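Local coordinates for 450aa long hypothetical fmu protein (Pyrococcus horikoshii, PDB 2YXL), which probably binds RNA and methylates carbon 5 of cytosine with S-adenosyl-L-methionine, at residues I168-S179 with R430-T438; S215-K223 with Q244-I253. All coordinates share one frame; numbering follows the deposited sequence.

Contact 1. Residues I168-S179 with R430-T438; sequences ILGDETEDFFRS and RAWPHRHST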
ATOM      1  N   ILE A 168      14.983  11.526  10.361  1.00 36.63           N
ATOM      2  CA  ILE A 168      13.648  11.636  10.947  1.00 36.26           C
ATOM      3  C   ILE A 168      13.538  10.879  12.276  1.00 36.09           C
ATOM      4  O   ILE A 168      12.959  11.389  13.233  1.00 35.98           O
ATOM      5  CB  ILE A 168      12.547  11.154   9.954  1.00 36.29           C
ATOM      6  CG1 ILE A 168      12.609  11.961   8.652  1.00 36.04           C
ATOM      7  CG2 ILE A 168      11.153  11.258  10.584  1.00 36.22           C
ATOM      8  CD1 ILE A 168      11.791  11.387   7.513  1.00 36.10           C
ATOM      9  N   LEU A 169      14.108   9.676  12.333  1.00 35.99           N
ATOM     10  CA  LEU A 169      13.922   8.791  13.488  1.00 35.93           C
ATOM     11  C   LEU A 169      15.152   8.600  14.377  1.00 35.91           C
ATOM     12  O   LEU A 169      15.017   8.274  15.559  1.00 35.84           O
ATOM     13  CB  LEU A 169      13.368   7.433  13.044  1.00 35.91           C
ATOM     14  CG  LEU A 169      11.916   7.409  12.551  1.00 35.88           C
ATOM     15  CD1 LEU A 169      11.565   6.031  12.024  1.00 35.88           C
ATOM     16  CD2 LEU A 169      10.939   7.829  13.646  1.00 35.52           C
ATOM     17  N   GLY A 170      16.339   8.790  13.803  1.00 35.97           N
ATOM     18  CA  GLY A 170      17.598   8.652  14.538  1.00 35.99           C
ATOM     19  C   GLY A 170      17.828   7.258  15.093  1.00 36.01           C
ATOM     20  O   GLY A 170      18.038   6.308  14.336  1.00 35.93           O
ATOM     21  N   ASP A 171      17.773   7.144  16.419  1.00 36.09           N
ATOM     22  CA  ASP A 171      17.969   5.876  17.129  1.00 36.23           C
ATOM     23  C   ASP A 171      16.959   4.801  16.731  1.00 36.21           C
ATOM     24  O   ASP A 171      17.255   3.607  16.803  1.00 36.28           O
ATOM     25  CB  ASP A 171      17.896   6.097  18.646  1.00 36.36           C
ATOM     26  CG  ASP A 171      19.062   6.914  19.185  1.00 36.67           C
ATOM     27  OD1 ASP A 171      19.094   7.155  20.409  1.00 36.94           O
ATOM     28  OD2 ASP A 171      19.947   7.310  18.394  1.00 37.21           O
ATOM     29  N   GLU A 172      15.774   5.236  16.311  1.00 36.19           N
ATOM     30  CA  GLU A 172      14.674   4.327  15.980  1.00 36.03           C
ATOM     31  C   GLU A 172      14.716   3.788  14.548  1.00 35.90           C
ATOM     32  O   GLU A 172      13.861   2.987  14.163  1.00 35.97           O
ATOM     33  CB  GLU A 172      13.326   5.005  16.258  1.00 36.08           C
ATOM     34  CG  GLU A 172      13.038   5.231  17.741  1.00 35.87           C
ATOM     35  CD  GLU A 172      11.702   5.914  18.002  1.00 35.96           C
ATOM     36  OE1 GLU A 172      10.815   5.889  17.122  1.00 35.71           O
ATOM     37  OE2 GLU A 172      11.538   6.474  19.105  1.00 36.41           O
ATOM     38  N   THR A 173      15.713   4.215  13.771  1.00 35.74           N
ATOM     39  CA  THR A 173      15.840   3.827  12.359  1.00 35.56           C
ATOM     40  C   THR A 173      15.897   2.310  12.158  1.00 35.46           C
ATOM     41  O   THR A 173      15.219   1.774  11.278  1.00 35.48           O
ATOM     42  CB  THR A 173      17.065   4.504  11.687  1.00 35.54           C
ATOM     43  OG1 THR A 173      16.984   5.922  11.868  1.00 35.72           O
ATOM     44  CG2 THR A 173      17.118   4.202  10.193  1.00 35.46           C
ATOM     45  N   GLU A 174      16.699   1.627  12.973  1.00 35.39           N
ATOM     46  CA  GLU A 174      16.835   0.172  12.892  1.00 35.37           C
ATOM     47  C   GLU A 174      15.508  -0.541  13.168  1.00 35.16           C
ATOM     48  O   GLU A 174      15.132  -1.461  12.441  1.00 35.12           O
ATOM     49  CB  GLU A 174      17.933  -0.327  13.840  1.00 35.39           C
ATOM     50  CG  GLU A 174      18.293  -1.802  13.664  1.00 35.67           C
ATOM     51  CD  GLU A 174      19.519  -2.230  14.462  1.00 35.74           C
ATOM     52  OE1 GLU A 174      20.250  -3.119  13.979  1.00 36.74           O
ATOM     53  OE2 GLU A 174      19.756  -1.689  15.564  1.00 36.05           O
ATOM     54  N   ASP A 175      14.802  -0.101  14.208  1.00 35.08           N
ATOM     55  CA  ASP A 175      13.503  -0.672  14.572  1.00 35.07           C
ATOM     56  C   ASP A 175      12.446  -0.459  13.487  1.00 34.99           C
ATOM     57  O   ASP A 175      11.631  -1.353  13.225  1.00 34.98           O
ATOM     58  CB  ASP A 175      13.014  -0.110  15.910  1.00 35.13           C
ATOM     59  CG  ASP A 175      13.762  -0.692  17.098  1.00 35.45           C
ATOM     60  OD1 ASP A 175      14.108  -1.893  17.064  1.00 35.95           O
ATOM     61  OD2 ASP A 175      13.992   0.053  18.075  1.00 35.98           O
ATOM     62  N   PHE A 176      12.473   0.719  12.861  1.00 34.81           N
ATOM     63  CA  PHE A 176      11.575   1.038  11.752  1.00 34.58           C
ATOM     64  C   PHE A 176      11.734   0.041  10.613  1.00 34.56           C
ATOM     65  O   PHE A 176      10.748  -0.522  10.130  1.00 34.51           O
ATOM     66  CB  PHE A 176      11.816   2.461  11.238  1.00 34.50           C
ATOM     67  CG  PHE A 176      11.090   2.774   9.954  1.00 34.41           C
ATOM     68  CD1 PHE A 176      11.744   2.679   8.728  1.00 33.95           C
ATOM     69  CD2 PHE A 176       9.750   3.156   9.970  1.00 34.22           C
ATOM     70  CE1 PHE A 176      11.076   2.961   7.538  1.00 34.05           C
ATOM     71  CE2 PHE A 176       9.074   3.440   8.785  1.00 34.05           C
ATOM     72  CZ  PHE A 176       9.740   3.343   7.566  1.00 34.11           C
ATOM     73  N   PHE A 177      12.977  -0.172  10.187  1.00 34.61           N
ATOM     74  CA  PHE A 177      13.246  -1.103   9.096  1.00 34.72           C
ATOM     75  C   PHE A 177      12.969  -2.550   9.485  1.00 34.84           C
ATOM     76  O   PHE A 177      12.525  -3.332   8.654  1.00 34.94           O
ATOM     77  CB  PHE A 177      14.651  -0.910   8.516  1.00 34.62           C
ATOM     78  CG  PHE A 177      14.770   0.296   7.628  1.00 34.51           C
ATOM     79  CD1 PHE A 177      15.447   1.432   8.060  1.00 34.64           C
ATOM     80  CD2 PHE A 177      14.176   0.310   6.370  1.00 34.15           C
ATOM     81  CE1 PHE A 177      15.548   2.557   7.244  1.00 34.51           C
ATOM     82  CE2 PHE A 177      14.266   1.432   5.552  1.00 34.26           C
ATOM     83  CZ  PHE A 177      14.958   2.557   5.989  1.00 34.31           C
ATOM     84  N   ARG A 178      13.199  -2.893  10.750  1.00 35.09           N
ATOM     85  CA  ARG A 178      12.788  -4.196  11.270  1.00 35.38           C
ATOM     86  C   ARG A 178      11.281  -4.419  11.121  1.00 35.30           C
ATOM     87  O   ARG A 178      10.859  -5.452  10.603  1.00 35.18           O
ATOM     88  CB  ARG A 178      13.234  -4.389  12.723  1.00 35.49           C
ATOM     89  CG  ARG A 178      14.622  -5.003  12.850  1.00 36.51           C
ATOM     90  CD  ARG A 178      14.846  -5.611  14.225  1.00 37.96           C
ATOM     91  NE  ARG A 178      15.160  -4.595  15.230  1.00 39.60           N
ATOM     92  CZ  ARG A 178      16.388  -4.320  15.669  1.00 40.48           C
ATOM     93  NH1 ARG A 178      17.438  -4.987  15.197  1.00 40.72           N
ATOM     94  NH2 ARG A 178      16.567  -3.375  16.586  1.00 40.44           N
ATOM     95  N   SER A 179      10.484  -3.439  11.546  1.00 35.38           N
ATOM     96  CA  SER A 179       9.025  -3.532  11.445  1.00 35.69           C
ATOM     97  C   SER A 179       8.481  -3.587  10.011  1.00 35.94           C
ATOM     98  O   SER A 179       7.452  -4.215   9.772  1.00 35.92           O
ATOM     99  CB  SER A 179       8.345  -2.407  12.221  1.00 35.68           C
ATOM    100  OG  SER A 179       8.593  -1.146  11.623  1.00 36.22           O
ATOM    101  N   ARG A 430       1.224  11.364  14.356  1.00 32.92           N
ATOM    102  CA  ARG A 430       1.877  10.398  13.478  1.00 33.04           C
ATOM    103  C   ARG A 430       1.713   8.963  13.979  1.00 32.94           C
ATOM    104  O   ARG A 430       1.788   8.702  15.184  1.00 33.06           O
ATOM    105  CB  ARG A 430       3.363  10.721  13.322  1.00 32.96           C
ATOM    106  CG  ARG A 430       3.671  11.820  12.323  1.00 33.31           C
ATOM    107  CD  ARG A 430       5.170  12.023  12.205  1.00 33.43           C
ATOM    108  NE  ARG A 430       5.529  12.878  11.078  1.00 34.65           N
ATOM    109  CZ  ARG A 430       6.123  12.458   9.962  1.00 35.64           C
ATOM    110  NH1 ARG A 430       6.437  11.177   9.804  1.00 36.31           N
ATOM    111  NH2 ARG A 430       6.412  13.326   9.000  1.00 35.61           N
ATOM    112  N   ALA A 431       1.476   8.050  13.042  1.00 32.71           N
ATOM    113  CA  ALA A 431       1.519   6.618  13.306  1.00 32.41           C
ATOM    114  C   ALA A 431       2.806   6.060  12.716  1.00 32.35           C
ATOM    115  O   ALA A 431       3.283   6.530  11.677  1.00 32.02           O
ATOM    116  CB  ALA A 431       0.311   5.922  12.701  1.00 32.36           C
ATOM    117  N   TRP A 432       3.369   5.067  13.397  1.00 32.31           N
ATOM    118  CA  TRP A 432       4.607   4.426  12.970  1.00 32.24           C
ATOM    119  C   TRP A 432       4.478   2.907  13.025  1.00 32.21           C
ATOM    120  O   TRP A 432       3.908   2.370  13.981  1.00 32.52           O
ATOM    121  CB  TRP A 432       5.770   4.872  13.855  1.00 32.20           C
ATOM    122  CG  TRP A 432       6.127   6.318  13.718  1.00 32.26           C
ATOM    123  CD1 TRP A 432       5.750   7.338  14.546  1.00 32.09           C
ATOM    124  CD2 TRP A 432       6.944   6.910  12.699  1.00 32.10           C
ATOM    125  NE1 TRP A 432       6.280   8.527  14.106  1.00 32.11           N
ATOM    126  CE2 TRP A 432       7.017   8.295  12.974  1.00 31.94           C
ATOM    127  CE3 TRP A 432       7.619   6.406  11.578  1.00 31.94           C
ATOM    128  CZ2 TRP A 432       7.738   9.183  12.169  1.00 32.09           C
ATOM    129  CZ3 TRP A 432       8.340   7.287  10.780  1.00 31.98           C
ATOM    130  CH2 TRP A 432       8.392   8.662  11.079  1.00 32.19           C
ATOM    131  N   PRO A 433       5.012   2.206  12.006  1.00 32.25           N
ATOM    132  CA  PRO A 433       4.977   0.738  11.964  1.00 32.22           C
ATOM    133  C   PRO A 433       5.618   0.077  13.184  1.00 32.27           C
ATOM    134  O   PRO A 433       5.050  -0.864  13.737  1.00 32.28           O
ATOM    135  CB  PRO A 433       5.769   0.402  10.692  1.00 32.10           C
ATOM    136  CG  PRO A 433       5.678   1.631   9.853  1.00 32.03           C
ATOM    137  CD  PRO A 433       5.677   2.771  10.814  1.00 32.14           C
ATOM    138  N   HIS A 434       6.775   0.582  13.605  1.00 32.49           N
ATOM    139  CA  HIS A 434       7.532  -0.011  14.711  1.00 32.64           C
ATOM    140  C   HIS A 434       6.967   0.332  16.091  1.00 32.77           C
ATOM    141  O   HIS A 434       7.286  -0.339  17.075  1.00 32.82           O
ATOM    142  CB  HIS A 434       9.019   0.365  14.617  1.00 32.61           C
ATOM    143  CG  HIS A 434       9.289   1.832  14.763  1.00 32.62           C
ATOM    144  ND1 HIS A 434       8.855   2.766  13.845  1.00 32.50           N
ATOM    145  CD2 HIS A 434       9.962   2.523  15.713  1.00 32.31           C
ATOM    146  CE1 HIS A 434       9.240   3.970  14.230  1.00 32.56           C
ATOM    147  NE2 HIS A 434       9.915   3.850  15.360  1.00 32.65           N
ATOM    148  N   ARG A 435       6.131   1.367  16.160  1.00 32.95           N
ATOM    149  CA  ARG A 435       5.474   1.744  17.416  1.00 33.15           C
ATOM    150  C   ARG A 435       4.041   1.222  17.516  1.00 33.10           C
ATOM    151  O   ARG A 435       3.581   0.890  18.605  1.00 33.06           O
ATOM    152  CB  ARG A 435       5.461   3.265  17.602  1.00 33.20           C
ATOM    153  CG  ARG A 435       6.827   3.921  17.710  1.00 33.84           C
ATOM    154  CD  ARG A 435       6.676   5.394  18.044  1.00 34.76           C
ATOM    155  NE  ARG A 435       7.817   6.194  17.600  1.00 35.79           N
ATOM    156  CZ  ARG A 435       7.846   7.526  17.580  1.00 35.78           C
ATOM    157  NH1 ARG A 435       6.791   8.232  17.973  1.00 35.03           N
ATOM    158  NH2 ARG A 435       8.935   8.158  17.157  1.00 35.76           N
ATOM    159  N   HIS A 436       3.340   1.152  16.386  1.00 33.21           N
ATOM    160  CA  HIS A 436       1.888   0.946  16.415  1.00 33.23           C
ATOM    161  C   HIS A 436       1.361  -0.239  15.608  1.00 33.08           C
ATOM    162  O   HIS A 436       0.170  -0.537  15.669  1.00 33.06           O
ATOM    163  CB  HIS A 436       1.162   2.224  15.981  1.00 33.31           C
ATOM    164  CG  HIS A 436       1.567   3.443  16.750  1.00 33.39           C
ATOM    165  ND1 HIS A 436       2.250   4.492  16.174  1.00 33.64           N
ATOM    166  CD2 HIS A 436       1.383   3.780  18.048  1.00 32.96           C
ATOM    167  CE1 HIS A 436       2.466   5.426  17.084  1.00 33.54           C
ATOM    168  NE2 HIS A 436       1.951   5.018  18.230  1.00 33.03           N
ATOM    169  N   SER A 437       2.236  -0.906  14.861  1.00 33.09           N
ATOM    170  CA  SER A 437       1.844  -2.040  14.006  1.00 33.25           C
ATOM    171  C   SER A 437       0.755  -1.685  12.986  1.00 33.12           C
ATOM    172  O   SER A 437      -0.146  -2.481  12.704  1.00 33.35           O
ATOM    173  CB  SER A 437       1.433  -3.253  14.848  1.00 33.18           C
ATOM    174  OG  SER A 437       2.541  -3.750  15.572  1.00 33.74           O
ATOM    175  N   THR A 438       0.846  -0.471  12.459  1.00 32.91           N
ATOM    176  CA  THR A 438       0.042  -0.036  11.322  1.00 32.66           C
ATOM    177  C   THR A 438       0.999   0.699  10.384  1.00 32.41           C
ATOM    178  O   THR A 438       2.176   0.845  10.708  1.00 32.38           O
ATOM    179  CB  THR A 438      -1.164   0.840  11.771  1.00 32.74           C
ATOM    180  OG1 THR A 438      -2.061   1.038  10.672  1.00 32.56           O
ATOM    181  CG2 THR A 438      -0.711   2.193  12.332  1.00 32.60           C
TER
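His434 and Arg435 both reach Glu172 across the seam between the turn leading into helix 173-181, in the ferredoxin-like region, and the short helix 433-436, in the Rossmann-type methyltransferase domain of this RsmB/NOP-family enzyme. The polar part converges on a single oxygen. Arg435 meets Glu172 OE1 side-on with two nitrogens, NH2 at 2.9 Å and NE at 3.1 Å, both on the syn side of the carboxylate. From the anti side comes His434 NE2, 2.8 Å from the same Glu172 OE1 and nearly straight at 167°, with that oxygen close to the imidazole plane. All three donors stand tilted out of the carboxylate plane, and together they hold the group firmly. Arginine suits this seam because its guanidinium carries several N-H groups: NE and NH2 serve Glu172 while NH1 forms a salt bridge with Asp421.

Aromatic contacts fill the apolar side. Leu169, a branched residue ending in two methyls, lays CD2 over one face of the Trp432 indole, 3.7 Å from the centroid of the six-membered ring, while its CD1 turns to His434 CE1. Ile168 CG2 touches the indole at CH2. The Phe176 ring presents CE2 to Pro433 CG at 4.0 Å, and Phe176 CB lies over one face of the imidazole, whose other face is covered by Arg435 CG.

Helix packing completes the join. His434 is a knob among Leu169, Asp175, Phe176 and Ser179; its CG lies between the backbone N and the carbonyl carbon (chi1 64°), which turns the ring toward Glu172. Ser179 is small enough for close helix approach, and Ser179 OG, which donates to Phe176 O, lies 3.4 Å from Pro433 CB.

Contact 2. Residues S215-K223 with Q244-I253; sequences SERVPTILK and QEEASAVASI
Glu246 receives two hydrogen bonds from 215-223, one on each carboxylate oxygen. Ser215 OG donates to Glu246 OE1 at 2.6 Å, on the anti side but 28° out of the carboxylate plane, and Arg217 NH2 reaches Glu246 OE2 at 2.8 Å through the syn lone pair, with the guanidinium plane 87° from the carboxylate. Tyr420 adds a hydrogen bond to OE2, and Lys223 NZ is a long salt-bridge partner of Glu246 OE1 at 3.8 Å. Glu246 gets there by an extended chain, CG anti to the backbone N (chi1 -172°). Serine suits position 215 because its hydroxyl also accepts from the backbone N of Arg217, an ST turn, and of Val218, an ST motif. An alanine in place of Glu246 would probably cost Arg217 its carboxylate, leaving it His436 O, and Ser215 its acceptor.

Strand 221-223 belongs to the four-stranded antiparallel sheet of the ferredoxin-like region, and helix 246-253 runs antiparallel to it, their axes 9.7 Å apart. Just before the helix, the Gln244 side chain, its OE1 bonded to Arg190, lies about 5 Å from bound sinefungin.

Apolar groups fill the interval. Ile221 CD1 meets Ala249 CB at 3.7 Å, alanine being small enough to let the isoleucine in. Val218 slides CG1 alongside the Glu246 chain to CG at 3.7 Å and also reaches Val250, while farther along the helix its CG2 touches Ile253 CD1 at 3.9 Å.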
ATOM      1  N   SER A 215      -8.737  -4.915  16.636  1.00 40.09           N
ATOM      2  CA  SER A 215      -7.953  -3.727  16.984  1.00 39.98           C
ATOM      3  C   SER A 215      -8.432  -3.098  18.285  1.00 40.03           C
ATOM      4  O   SER A 215      -9.633  -2.965  18.515  1.00 40.01           O
ATOM      5  CB  SER A 215      -8.012  -2.688  15.863  1.00 40.10           C
ATOM      6  OG  SER A 215      -7.643  -1.397  16.332  1.00 39.94           O
ATOM      7  N   GLU A 216      -7.477  -2.709  19.125  1.00 40.05           N
ATOM      8  CA  GLU A 216      -7.773  -2.069  20.400  1.00 40.02           C
ATOM      9  C   GLU A 216      -8.011  -0.573  20.249  1.00 40.01           C
ATOM     10  O   GLU A 216      -8.596   0.056  21.134  1.00 40.12           O
ATOM     11  CB  GLU A 216      -6.644  -2.315  21.397  1.00 40.06           C
ATOM     12  CG  GLU A 216      -6.468  -3.776  21.776  1.00 40.46           C
ATOM     13  CD  GLU A 216      -5.502  -3.976  22.928  1.00 41.42           C
ATOM     14  OE1 GLU A 216      -5.179  -5.147  23.232  1.00 42.17           O
ATOM     15  OE2 GLU A 216      -5.070  -2.972  23.538  1.00 41.62           O
ATOM     16  N   ARG A 217      -7.558  -0.012  19.129  1.00 39.91           N
ATOM     17  CA  ARG A 217      -7.650   1.426  18.889  1.00 39.88           C
ATOM     18  C   ARG A 217      -8.927   1.795  18.142  1.00 40.04           C
ATOM     19  O   ARG A 217      -9.548   2.815  18.434  1.00 40.02           O
ATOM     20  CB  ARG A 217      -6.418   1.928  18.133  1.00 39.80           C
ATOM     21  CG  ARG A 217      -5.118   1.740  18.897  1.00 38.97           C
ATOM     22  CD  ARG A 217      -3.970   2.491  18.245  1.00 37.28           C
ATOM     23  NE  ARG A 217      -2.696   2.133  18.858  1.00 35.79           N
ATOM     24  CZ  ARG A 217      -1.823   1.281  18.333  1.00 35.14           C
ATOM     25  NH1 ARG A 217      -0.696   1.016  18.979  1.00 35.07           N
ATOM     26  NH2 ARG A 217      -2.067   0.700  17.163  1.00 34.30           N
ATOM     27  N   VAL A 218      -9.300   0.970  17.168  1.00 40.16           N
ATOM     28  CA  VAL A 218     -10.592   1.100  16.496  1.00 40.34           C
ATOM     29  C   VAL A 218     -11.237  -0.287  16.322  1.00 40.46           C
ATOM     30  O   VAL A 218     -10.853  -1.063  15.444  1.00 40.51           O
ATOM     31  CB  VAL A 218     -10.527   1.995  15.197  1.00 40.47           C
ATOM     32  CG1 VAL A 218      -9.151   1.978  14.569  1.00 40.52           C
ATOM     33  CG2 VAL A 218     -11.626   1.651  14.192  1.00 40.20           C
ATOM     34  N   PRO A 219     -12.202  -0.607  17.204  1.00 40.50           N
ATOM     35  CA  PRO A 219     -12.837  -1.923  17.322  1.00 40.45           C
ATOM     36  C   PRO A 219     -13.582  -2.408  16.075  1.00 40.48           C
ATOM     37  O   PRO A 219     -14.069  -3.543  16.058  1.00 40.57           O
ATOM     38  CB  PRO A 219     -13.809  -1.737  18.494  1.00 40.52           C
ATOM     39  CG  PRO A 219     -13.276  -0.570  19.253  1.00 40.55           C
ATOM     40  CD  PRO A 219     -12.739   0.337  18.200  1.00 40.51           C
ATOM     41  N   THR A 220     -13.670  -1.569  15.044  1.00 40.32           N
ATOM     42  CA  THR A 220     -14.244  -2.001  13.767  1.00 40.26           C
ATOM     43  C   THR A 220     -13.167  -2.519  12.811  1.00 40.23           C
ATOM     44  O   THR A 220     -13.480  -3.040  11.736  1.00 40.22           O
ATOM     45  CB  THR A 220     -15.076  -0.894  13.087  1.00 40.23           C
ATOM     46  OG1 THR A 220     -14.348   0.337  13.097  1.00 40.56           O
ATOM     47  CG2 THR A 220     -16.400  -0.705  13.801  1.00 39.88           C
ATOM     48  N   ILE A 221     -11.905  -2.376  13.216  1.00 40.17           N
ATOM     49  CA  ILE A 221     -10.770  -2.893  12.455  1.00 40.21           C
ATOM     50  C   ILE A 221     -10.375  -4.288  12.946  1.00 40.49           C
ATOM     51  O   ILE A 221     -10.227  -4.522  14.152  1.00 40.53           O
ATOM     52  CB  ILE A 221      -9.553  -1.919  12.502  1.00 40.19           C
ATOM     53  CG1 ILE A 221      -9.833  -0.650  11.677  1.00 40.04           C
ATOM     54  CG2 ILE A 221      -8.257  -2.603  12.040  1.00 39.63           C
ATOM     55  CD1 ILE A 221      -9.823  -0.846  10.156  1.00 39.39           C
ATOM     56  N   LEU A 222     -10.217  -5.211  12.003  1.00 40.63           N
ATOM     57  CA  LEU A 222      -9.789  -6.566  12.313  1.00 40.93           C
ATOM     58  C   LEU A 222      -8.533  -6.913  11.544  1.00 41.37           C
ATOM     59  O   LEU A 222      -8.419  -6.613  10.353  1.00 41.47           O
ATOM     60  CB  LEU A 222     -10.886  -7.581  11.972  1.00 40.74           C
ATOM     61  CG  LEU A 222     -12.310  -7.371  12.494  1.00 40.35           C
ATOM     62  CD1 LEU A 222     -13.248  -8.353  11.815  1.00 40.06           C
ATOM     63  CD2 LEU A 222     -12.385  -7.501  14.012  1.00 39.48           C
ATOM     64  N   LYS A 223      -7.588  -7.546  12.227  1.00 41.91           N
ATOM     65  CA  LYS A 223      -6.441  -8.130  11.553  1.00 42.55           C
ATOM     66  C   LYS A 223      -6.703  -9.618  11.361  1.00 42.46           C
ATOM     67  O   LYS A 223      -7.011 -10.333  12.317  1.00 42.58           O
ATOM     68  CB  LYS A 223      -5.147  -7.862  12.324  1.00 42.59           C
ATOM     69  CG  LYS A 223      -4.766  -6.379  12.355  1.00 43.40           C
ATOM     70  CD  LYS A 223      -3.545  -6.099  13.232  1.00 43.67           C
ATOM     71  CE  LYS A 223      -3.072  -4.636  13.089  1.00 44.98           C
ATOM     72  NZ  LYS A 223      -3.994  -3.634  13.733  1.00 46.83           N
ATOM     73  N   GLN A 244      -8.687  -2.044   4.732  1.00 38.73           N
ATOM     74  CA  GLN A 244      -8.223  -0.737   5.187  1.00 38.58           C
ATOM     75  C   GLN A 244      -7.298  -0.894   6.387  1.00 38.51           C
ATOM     76  O   GLN A 244      -7.570  -1.687   7.288  1.00 38.21           O
ATOM     77  CB  GLN A 244      -9.406   0.176   5.554  1.00 38.48           C
ATOM     78  CG  GLN A 244      -8.988   1.579   5.986  1.00 38.26           C
ATOM     79  CD  GLN A 244     -10.155   2.510   6.276  1.00 38.83           C
ATOM     80  OE1 GLN A 244     -10.967   2.259   7.172  1.00 39.26           O
ATOM     81  NE2 GLN A 244     -10.227   3.611   5.531  1.00 38.86           N
ATOM     82  N   GLU A 245      -6.215  -0.123   6.390  1.00 38.59           N
ATOM     83  CA  GLU A 245      -5.288  -0.078   7.514  1.00 38.83           C
ATOM     84  C   GLU A 245      -5.910   0.645   8.698  1.00 38.77           C
ATOM     85  O   GLU A 245      -6.770   1.511   8.523  1.00 38.92           O
ATOM     86  CB  GLU A 245      -3.978   0.610   7.117  1.00 38.98           C
ATOM     87  CG  GLU A 245      -3.191  -0.090   6.007  1.00 39.85           C
ATOM     88  CD  GLU A 245      -2.671  -1.473   6.400  1.00 41.66           C
ATOM     89  OE1 GLU A 245      -2.599  -1.797   7.609  1.00 41.91           O
ATOM     90  OE2 GLU A 245      -2.325  -2.245   5.484  1.00 42.68           O
ATOM     91  N   GLU A 246      -5.469   0.281   9.902  1.00 38.61           N
ATOM     92  CA  GLU A 246      -5.950   0.908  11.131  1.00 38.37           C
ATOM     93  C   GLU A 246      -5.781   2.434  11.092  1.00 38.09           C
ATOM     94  O   GLU A 246      -6.710   3.174  11.426  1.00 38.18           O
ATOM     95  CB  GLU A 246      -5.244   0.312  12.355  1.00 38.25           C
ATOM     96  CG  GLU A 246      -5.822   0.759  13.694  1.00 37.92           C
ATOM     97  CD  GLU A 246      -4.947   0.366  14.867  1.00 38.53           C
ATOM     98  OE1 GLU A 246      -5.286  -0.616  15.563  1.00 40.29           O
ATOM     99  OE2 GLU A 246      -3.910   1.022  15.091  1.00 38.49           O
ATOM    100  N   ALA A 247      -4.601   2.886  10.672  1.00 37.77           N
ATOM    101  CA  ALA A 247      -4.289   4.313  10.570  1.00 37.64           C
ATOM    102  C   ALA A 247      -5.270   5.078   9.671  1.00 37.65           C
ATOM    103  O   ALA A 247      -5.668   6.200   9.986  1.00 37.40           O
ATOM    104  CB  ALA A 247      -2.857   4.510  10.093  1.00 37.36           C
ATOM    105  N   SER A 248      -5.665   4.454   8.564  1.00 37.72           N
ATOM    106  CA  SER A 248      -6.630   5.043   7.642  1.00 37.99           C
ATOM    107  C   SER A 248      -8.034   5.151   8.237  1.00 38.15           C
ATOM    108  O   SER A 248      -8.757   6.108   7.955  1.00 38.37           O
ATOM    109  CB  SER A 248      -6.672   4.250   6.340  1.00 37.99           C
ATOM    110  OG  SER A 248      -5.440   4.352   5.646  1.00 38.28           O
ATOM    111  N   ALA A 249      -8.411   4.173   9.058  1.00 38.29           N
ATOM    112  CA  ALA A 249      -9.711   4.179   9.734  1.00 38.34           C
ATOM    113  C   ALA A 249      -9.816   5.288  10.780  1.00 38.42           C
ATOM    114  O   ALA A 249     -10.883   5.876  10.959  1.00 38.46           O
ATOM    115  CB  ALA A 249      -9.981   2.837  10.371  1.00 38.35           C
ATOM    116  N   VAL A 250      -8.706   5.555  11.470  1.00 38.44           N
ATOM    117  CA  VAL A 250      -8.624   6.614  12.479  1.00 38.38           C
ATOM    118  C   VAL A 250      -8.880   7.996  11.860  1.00 38.41           C
ATOM    119  O   VAL A 250      -9.560   8.835  12.459  1.00 38.47           O
ATOM    120  CB  VAL A 250      -7.249   6.585  13.211  1.00 38.44           C
ATOM    121  CG1 VAL A 250      -7.036   7.842  14.059  1.00 38.25           C
ATOM    122  CG2 VAL A 250      -7.123   5.332  14.069  1.00 38.24           C
ATOM    123  N   ALA A 251      -8.345   8.210  10.658  1.00 38.40           N
ATOM    124  CA  ALA A 251      -8.511   9.468   9.926  1.00 38.49           C
ATOM    125  C   ALA A 251      -9.960   9.954   9.905  1.00 38.59           C
ATOM    126  O   ALA A 251     -10.248  11.054  10.380  1.00 38.75           O
ATOM    127  CB  ALA A 251      -7.962   9.342   8.505  1.00 38.35           C
ATOM    128  N   SER A 252     -10.868   9.127   9.385  1.00 38.66           N
ATOM    129  CA  SER A 252     -12.288   9.484   9.308  1.00 38.75           C
ATOM    130  C   SER A 252     -12.912   9.751  10.674  1.00 38.87           C
ATOM    131  O   SER A 252     -13.741  10.648  10.811  1.00 38.89           O
ATOM    132  CB  SER A 252     -13.089   8.410   8.570  1.00 38.67           C
ATOM    133  OG  SER A 252     -12.744   8.370   7.197  1.00 39.01           O
ATOM    134  N   ILE A 253     -12.514   8.971  11.680  1.00 39.00           N
ATOM    135  CA  ILE A 253     -13.037   9.136  13.039  1.00 39.15           C
ATOM    136  C   ILE A 253     -12.593  10.474  13.638  1.00 39.07           C
ATOM    137  O   ILE A 253     -13.370  11.143  14.316  1.00 38.87           O
ATOM    138  CB  ILE A 253     -12.653   7.935  13.959  1.00 39.18           C
ATOM    139  CG1 ILE A 253     -13.367   6.663  13.493  1.00 39.45           C
ATOM    140  CG2 ILE A 253     -13.004   8.215  15.430  1.00 39.11           C
ATOM    141  CD1 ILE A 253     -12.665   5.366  13.876  1.00 39.67           C
TER

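How the contacts relate
Both contacts tie the ferredoxin-like region to elements of the methyltransferase side, but they differ in depth. Contact 2 is the more buried, pairing a sheet strand and its preceding turn with a helix; contact 1 is partly buried and joins helices through aromatic rings. Each centres its polar chemistry on one glutamate: contact 1 uses a single oxygen and nitrogen donors, whereas in contact 2 the donors are divided between the two oxygens and include a hydroxyl. Packing sets aliphatic groups against aromatic rings in contact 1 and is aliphatic in contact 2. The two also meet directly, since His436 O probably accepts from Arg217 NH2 and Thr438 OG1 from Ala247 N.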